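Local coordinates for uncharacterized protein (Bacteroides ovatus CL02T12C04, PDB 6PTM) that acts as a family 42 glycoside hydrolase of the exo-carrageenase type, probably releasing sugars from the ends of carrageenan chains, at residues 472-477 against 482-487; 425-430 against 486-491; 97-102 against 530-535. All coordinates share one frame; numbering follows the deposited sequence.

How the interactions relate
All three contacts are small and join buried residues. Interactions 1 and 2 lie close together, with centres about 6 Å apart, and both use helix 486-498 or the residues leading into it. They are polar: in each, one side chain reaches a backbone atom of a loop, and Met473 O of interaction 1 accepts a hydrogen bond from Tyr488 OH of interaction 2. Interaction 3 lies farther from the centre of the chain. It joins the N-terminal helical region to the loop before helix 534-549, and its chemistry is two aromatic rings in loose contact. Gln533 links it to interaction 1 by a hydrogen bond from NE2 to Leu482 O.

Interaction 1 (472-477 against 482-487); sequences HMLSTG and LYQTKE
Gln484 reaches across to the backbone of Leu474, and this buried pair makes up the contact. Gln484 NE2 donates to Leu474 O at 2.6 Å. The N-H points fairly well at the acceptor, at 153°. The donor lies in the carbonyl plane, on a lone pair of the oxygen, and the oxygen is close to the amide plane of Gln484. The side chain can span the gap because CG is anti to the backbone N (chi1 -171°) and the chain is extended beyond it. The other end of the amide rests on the leucine: Gln484 OE1 is 3.8 Å from Leu474 CB, and the two side chains cross at about a right angle. A second bond, from Gln484 NE2 to Tyr479 OH, helps to fix the rotation of the amide.

Segment 472-477 follows strand 466-471 and leads towards helix 486-498. It is a beta-to-alpha connection of the (beta/alpha)8 barrel expected of this family. On the packed side, Tyr493 of helix 486-498 and Ile536 and Val540 of helix 534-549 touch Leu474. Ile536 touches Gln484 as well, and so does Gln533. The loop is also held from within: His472 ND1 donates to Ser475 O at 2.8 Å, in the ring plane.

Toward solvent the segments are looser. Beyond the glutamine, the exposed Thr485 caps the coming helix through OG1 to Tyr488 N. At the start of that helix, the partly exposed Lys486 NZ and Glu487 OE2 form a salt bridge at 3.0 Å.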
# COMPACT_ATOMS: atom_id res chain seq x y z
N HIS A 472 5.89 3.70 3.64
CA HIS A 472 5.80 4.64 4.79
C HIS A 472 5.26 3.87 6.00
O HIS A 472 4.48 4.44 6.80
CB HIS A 472 5.02 5.91 4.38
CG HIS A 472 5.87 6.90 3.65
ND1 HIS A 472 6.92 7.58 4.27
CD2 HIS A 472 5.84 7.32 2.36
CE1 HIS A 472 7.52 8.35 3.37
NE2 HIS A 472 6.88 8.19 2.18
N MET A 473 5.69 2.62 6.16
CA MET A 473 5.35 1.78 7.35
C MET A 473 6.40 1.90 8.45
O MET A 473 6.16 1.30 9.52
CB MET A 473 5.18 0.31 6.96
CG MET A 473 3.96 0.09 6.06
SD MET A 473 4.31 -0.90 4.57
CE MET A 473 4.59 -2.47 5.39
N LEU A 474 7.49 2.66 8.25
CA LEU A 474 8.53 2.87 9.32
C LEU A 474 8.55 4.34 9.78
O LEU A 474 8.57 4.54 10.98
CB LEU A 474 9.91 2.41 8.84
CG LEU A 474 9.97 0.95 8.37
CD1 LEU A 474 11.36 0.61 7.86
CD2 LEU A 474 9.54 0.00 9.50
N SER A 475 8.57 5.32 8.86
CA SER A 475 8.53 6.77 9.20
C SER A 475 7.68 7.57 8.19
O SER A 475 7.50 7.13 7.01
CB SER A 475 9.94 7.35 9.35
OG SER A 475 10.64 7.33 8.11
N THR A 476 7.20 8.72 8.66
CA THR A 476 6.50 9.78 7.87
C THR A 476 6.99 11.17 8.34
O THR A 476 7.78 11.24 9.33
CB THR A 476 4.98 9.66 8.03
OG1 THR A 476 4.59 10.06 9.35
CG2 THR A 476 4.46 8.26 7.73
N GLY A 477 6.48 12.23 7.70
CA GLY A 477 6.61 13.63 8.18
C GLY A 477 5.97 13.82 9.55
O GLY A 477 6.41 14.71 10.28
N LEU A 482 12.91 7.05 17.67
CA LEU A 482 14.30 6.49 17.58
C LEU A 482 14.26 5.02 18.05
O LEU A 482 15.01 4.20 17.47
CB LEU A 482 15.25 7.36 18.42
CG LEU A 482 16.73 6.98 18.33
CD1 LEU A 482 17.25 7.08 16.90
CD2 LEU A 482 17.59 7.81 19.28
N TYR A 483 13.40 4.72 19.04
CA TYR A 483 13.30 3.41 19.76
C TYR A 483 12.28 2.48 19.08
O TYR A 483 11.87 1.45 19.64
CB TYR A 483 12.96 3.64 21.23
CG TYR A 483 13.89 4.64 21.89
CD1 TYR A 483 15.27 4.52 21.76
CD2 TYR A 483 13.40 5.73 22.60
CE1 TYR A 483 16.14 5.45 22.32
CE2 TYR A 483 14.26 6.65 23.19
CZ TYR A 483 15.64 6.51 23.05
OH TYR A 483 16.49 7.41 23.65
N GLN A 484 11.88 2.79 17.85
CA GLN A 484 10.97 1.92 17.08
C GLN A 484 11.49 0.48 17.22
O GLN A 484 12.73 0.26 17.11
CB GLN A 484 10.91 2.42 15.63
CG GLN A 484 9.84 1.73 14.80
CD GLN A 484 9.76 2.28 13.40
OE1 GLN A 484 10.66 2.05 12.58
NE2 GLN A 484 8.67 2.96 13.10
N THR A 485 10.60 -0.48 17.48
CA THR A 485 10.99 -1.88 17.76
C THR A 485 11.08 -2.72 16.48
O THR A 485 10.31 -2.52 15.52
CB THR A 485 10.07 -2.51 18.80
OG1 THR A 485 8.75 -2.70 18.26
CG2 THR A 485 10.03 -1.66 20.06
N LYS A 486 11.97 -3.70 16.49
CA LYS A 486 11.99 -4.67 15.37
C LYS A 486 10.62 -5.37 15.32
O LYS A 486 10.24 -5.75 14.21
CB LYS A 486 13.15 -5.63 15.53
CG LYS A 486 13.05 -6.62 16.68
CD LYS A 486 14.39 -7.29 16.84
CE LYS A 486 14.33 -8.69 17.39
NZ LYS A 486 13.80 -8.68 18.75
N GLU A 487 9.91 -5.56 16.45
CA GLU A 487 8.60 -6.27 16.49
C GLU A 487 7.58 -5.45 15.68
O GLU A 487 6.76 -6.03 14.97
CB GLU A 487 8.09 -6.47 17.93
CG GLU A 487 8.87 -7.51 18.74
CD GLU A 487 10.24 -7.10 19.28
OE1 GLU A 487 10.55 -5.89 19.33
OE2 GLU A 487 11.03 -8.00 19.57

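Interaction 2 (425-430 against 486-491); sequences ASSCGA and KEYARG
Tyr488 brings its hydroxyl up to the backbone of Cys428. Cys428 N donates to Tyr488 OH at 2.9 Å, a bent bond with an N-H...O angle of 131°. The same hydroxyl donates to Met473 O, so the buried phenol both gives and receives. Ser427 OG is also near, 3.1 Å from Tyr488 OH. The end of the ring packs on the same loop, with Tyr488 CZ 4.1 Å from Cys428 CA. Cys428 turns its CB away from the helix, yet its SG is still 4.2 Å from Tyr488 OH.

The tyrosine projects from the first turn of helix 486-498. CG anti to the backbone N (chi1 168°) carries the ring out from the helix, so the hydroxyl reaches the loop. The loop 425-430 follows strand 421-423, which runs parallel to strand 466-471 in the same sheet. This is consistent with neighbouring strands of the family's (beta/alpha)8 barrel. The contact ties the loop after one strand to the helix that follows the next.

In the second shell, Ser427 OG bonds to Asn492 OD1, farther along the same helix. Backbone bonds from Ser427 to His472 and from Cys428 to Asp446 set the path of the loop.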
# COMPACT_ATOMS: atom_id res chain seq x y z
N ALA A 425 1.55 3.20 0.55
CA ALA A 425 0.80 3.01 1.82
C ALA A 425 1.70 3.42 2.97
O ALA A 425 2.89 3.03 2.95
CB ALA A 425 0.34 1.59 2.01
N SER A 426 1.10 4.21 3.89
CA SER A 426 1.63 4.60 5.21
C SER A 426 0.92 3.80 6.30
O SER A 426 -0.27 3.45 6.12
CB SER A 426 1.42 6.07 5.52
OG SER A 426 2.10 6.89 4.59
N SER A 427 1.62 3.60 7.42
CA SER A 427 1.04 3.09 8.69
C SER A 427 1.56 3.97 9.84
O SER A 427 1.11 5.10 10.00
CB SER A 427 1.33 1.61 8.85
OG SER A 427 2.74 1.36 8.81
N CYS A 428 2.51 3.47 10.61
CA CYS A 428 3.22 4.24 11.66
C CYS A 428 2.28 4.55 12.85
O CYS A 428 1.04 4.26 12.79
CB CYS A 428 3.87 5.49 11.09
SG CYS A 428 5.29 5.10 10.03
N GLY A 429 2.89 5.11 13.89
CA GLY A 429 2.27 5.34 15.22
C GLY A 429 1.77 6.77 15.38
O GLY A 429 1.48 7.45 14.34
N ALA A 430 1.66 7.22 16.64
CA ALA A 430 1.02 8.52 16.98
C ALA A 430 1.87 9.65 16.39
O ALA A 430 3.11 9.54 16.38
CB ALA A 430 0.85 8.64 18.48
N LYS A 486 11.97 -3.70 16.49
CA LYS A 486 11.99 -4.67 15.37
C LYS A 486 10.62 -5.37 15.32
O LYS A 486 10.24 -5.75 14.21
CB LYS A 486 13.15 -5.63 15.53
CG LYS A 486 13.05 -6.62 16.68
CD LYS A 486 14.39 -7.29 16.84
CE LYS A 486 14.33 -8.69 17.39
NZ LYS A 486 13.80 -8.68 18.75
N GLU A 487 9.91 -5.56 16.45
CA GLU A 487 8.60 -6.27 16.49
C GLU A 487 7.58 -5.45 15.68
O GLU A 487 6.76 -6.03 14.97
CB GLU A 487 8.09 -6.47 17.93
CG GLU A 487 8.87 -7.51 18.74
CD GLU A 487 10.24 -7.10 19.28
OE1 GLU A 487 10.55 -5.89 19.33
OE2 GLU A 487 11.03 -8.00 19.57
N TYR A 488 7.59 -4.14 15.84
CA TYR A 488 6.70 -3.25 15.07
C TYR A 488 6.99 -3.43 13.57
O TYR A 488 6.05 -3.58 12.77
CB TYR A 488 6.87 -1.77 15.45
CG TYR A 488 6.18 -0.89 14.45
CD1 TYR A 488 4.79 -0.79 14.42
CD2 TYR A 488 6.90 -0.31 13.42
CE1 TYR A 488 4.14 -0.05 13.44
CE2 TYR A 488 6.27 0.44 12.44
CZ TYR A 488 4.89 0.57 12.44
OH TYR A 488 4.29 1.30 11.44
N ALA A 489 8.27 -3.43 13.22
CA ALA A 489 8.67 -3.42 11.79
C ALA A 489 8.20 -4.74 11.15
O ALA A 489 7.55 -4.73 10.02
CB ALA A 489 10.16 -3.21 11.67
N ARG A 490 8.50 -5.86 11.82
CA ARG A 490 8.12 -7.22 11.35
C ARG A 490 6.59 -7.33 11.25
O ARG A 490 6.09 -7.84 10.23
CB ARG A 490 8.66 -8.29 12.31
CG ARG A 490 8.06 -9.67 12.13
CD ARG A 490 8.77 -10.67 13.04
NE ARG A 490 10.14 -10.90 12.60
CZ ARG A 490 10.54 -11.82 11.71
NH1 ARG A 490 9.66 -12.62 11.15
NH2 ARG A 490 11.82 -11.93 11.38
N GLY A 491 5.86 -6.93 12.28
CA GLY A 491 4.38 -7.06 12.27
C GLY A 491 3.77 -6.34 11.09
O GLY A 491 2.81 -6.83 10.48

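Interaction 3 (97-102 against 530-535); sequences KNFSLV and NNHQPR
The nearest CA atoms, those of Phe99 and His532, are 11.2 Å apart. The gap is bridged by side chains alone. Residues 97-100 belong to helix 92-100. Lys97 O accepts from Leu101 N and, at 2.6 Å, from Ser100 OG. On the other side, 530-531 form a short 3-10 turn in which Gln533 N bonds to Asn530 O at 2.9 Å. Gln533 is then the N-cap residue of helix 534-549.

His532 directs its CB toward helix 92-100. Phe99 starts off to one side, but its ring swings towards the histidine. The two rings are near parallel, with planes at 24°, but they are slid apart and barely overlap. Their centroids are 5.9 Å apart, and the closest atoms are Phe99 CZ and His532 ND1 at 4.4 Å.

Other aromatic rings lie close: Tyr105 meets Phe99 edge-to-face, Tyr112 also meets it, and Tyr526 meets His532 edge-to-face. Leu116 and Glu120 of helix 109-139 also touch the histidine. The contact therefore joins the N-terminal helices to the loop that runs into helix 534-549.

His532 ND1 accepts a hydrogen bond from Ala528 N. This holds the imidazole and implies that ND1 carries no proton. Phe99 therefore meets the imidazole by van der Waals contact, while the polar atom ND1 is satisfied from the histidine's own loop.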
# COMPACT_ATOMS: atom_id res chain seq x y z
N LYS A 97 21.67 19.60 14.00
CA LYS A 97 20.88 20.20 12.90
C LYS A 97 19.82 19.18 12.46
O LYS A 97 18.62 19.50 12.56
CB LYS A 97 21.80 20.63 11.76
CG LYS A 97 22.71 21.80 12.09
CD LYS A 97 23.35 22.43 10.87
CE LYS A 97 24.41 23.47 11.18
NZ LYS A 97 25.75 22.86 11.28
N ASN A 98 20.25 17.96 12.11
CA ASN A 98 19.30 16.87 11.75
C ASN A 98 18.20 16.76 12.82
O ASN A 98 17.03 16.87 12.43
CB ASN A 98 19.99 15.54 11.45
CG ASN A 98 20.83 15.56 10.19
OD1 ASN A 98 20.55 16.30 9.26
ND2 ASN A 98 21.86 14.73 10.14
N PHE A 99 18.51 16.58 14.11
CA PHE A 99 17.47 16.40 15.17
C PHE A 99 16.65 17.68 15.43
O PHE A 99 15.52 17.57 15.99
CB PHE A 99 18.06 15.91 16.49
CG PHE A 99 18.21 14.42 16.61
CD1 PHE A 99 17.11 13.62 16.90
CD2 PHE A 99 19.45 13.81 16.47
CE1 PHE A 99 17.24 12.24 17.03
CE2 PHE A 99 19.57 12.44 16.57
CZ PHE A 99 18.47 11.66 16.85
N SER A 100 17.18 18.87 15.14
CA SER A 100 16.44 20.13 15.44
C SER A 100 15.22 20.20 14.50
O SER A 100 14.13 20.55 15.01
CB SER A 100 17.31 21.35 15.34
OG SER A 100 17.79 21.51 14.02
N LEU A 101 15.42 19.78 13.24
CA LEU A 101 14.41 19.76 12.15
C LEU A 101 13.28 18.79 12.49
O LEU A 101 12.33 18.73 11.73
CB LEU A 101 15.07 19.28 10.85
CG LEU A 101 16.12 20.20 10.23
CD1 LEU A 101 16.79 19.52 9.05
CD2 LEU A 101 15.50 21.51 9.82
N VAL A 102 13.43 18.00 13.55
CA VAL A 102 12.37 17.00 13.91
C VAL A 102 11.66 17.53 15.15
O VAL A 102 12.29 17.59 16.19
CB VAL A 102 12.97 15.60 14.10
CG1 VAL A 102 11.91 14.56 14.45
CG2 VAL A 102 13.77 15.16 12.88
N ASN A 530 15.02 5.18 9.89
CA ASN A 530 15.75 3.90 9.77
C ASN A 530 17.24 4.20 9.61
O ASN A 530 18.03 3.32 9.99
CB ASN A 530 15.19 3.00 8.66
CG ASN A 530 15.18 3.65 7.31
OD1 ASN A 530 14.15 4.21 6.91
ND2 ASN A 530 16.32 3.60 6.62
N ASN A 531 17.59 5.38 9.09
CA ASN A 531 19.00 5.80 8.87
C ASN A 531 19.77 5.82 10.21
O ASN A 531 21.03 5.88 10.17
CB ASN A 531 19.08 7.13 8.13
CG ASN A 531 18.50 7.01 6.74
OD1 ASN A 531 19.18 6.54 5.81
ND2 ASN A 531 17.28 7.51 6.59
N HIS A 532 19.06 5.77 11.35
CA HIS A 532 19.63 5.71 12.72
C HIS A 532 19.23 4.44 13.47
O HIS A 532 19.38 4.41 14.73
CB HIS A 532 19.17 6.96 13.51
CG HIS A 532 19.69 8.23 12.92
ND1 HIS A 532 19.10 9.45 13.14
CD2 HIS A 532 20.77 8.46 12.14
CE1 HIS A 532 19.80 10.38 12.51
NE2 HIS A 532 20.83 9.80 11.89
N GLN A 533 18.74 3.40 12.79
CA GLN A 533 18.11 2.24 13.50
C GLN A 533 18.56 0.92 12.89
O GLN A 533 17.85 0.30 12.08
CB GLN A 533 16.59 2.34 13.46
CG GLN A 533 16.02 3.61 14.06
CD GLN A 533 14.57 3.80 13.69
OE1 GLN A 533 14.17 3.53 12.54
NE2 GLN A 533 13.78 4.29 14.65
N PRO A 534 19.73 0.40 13.33
CA PRO A 534 20.27 -0.85 12.79
C PRO A 534 19.30 -2.04 12.87
O PRO A 534 19.30 -2.80 11.97
CB PRO A 534 21.52 -1.12 13.64
CG PRO A 534 21.90 0.25 14.18
CD PRO A 534 20.58 0.98 14.38
N ARG A 535 18.49 -2.14 13.93
CA ARG A 535 17.61 -3.30 14.15
C ARG A 535 16.37 -3.18 13.25
O ARG A 535 15.89 -4.24 12.80
CB ARG A 535 17.30 -3.51 15.62
CG ARG A 535 18.44 -4.16 16.39
CD ARG A 535 18.00 -4.79 17.68
NE ARG A 535 17.55 -3.82 18.64
CZ ARG A 535 16.99 -4.12 19.81
NH1 ARG A 535 16.55 -3.15 20.59
NH2 ARG A 535 16.79 -5.37 20.16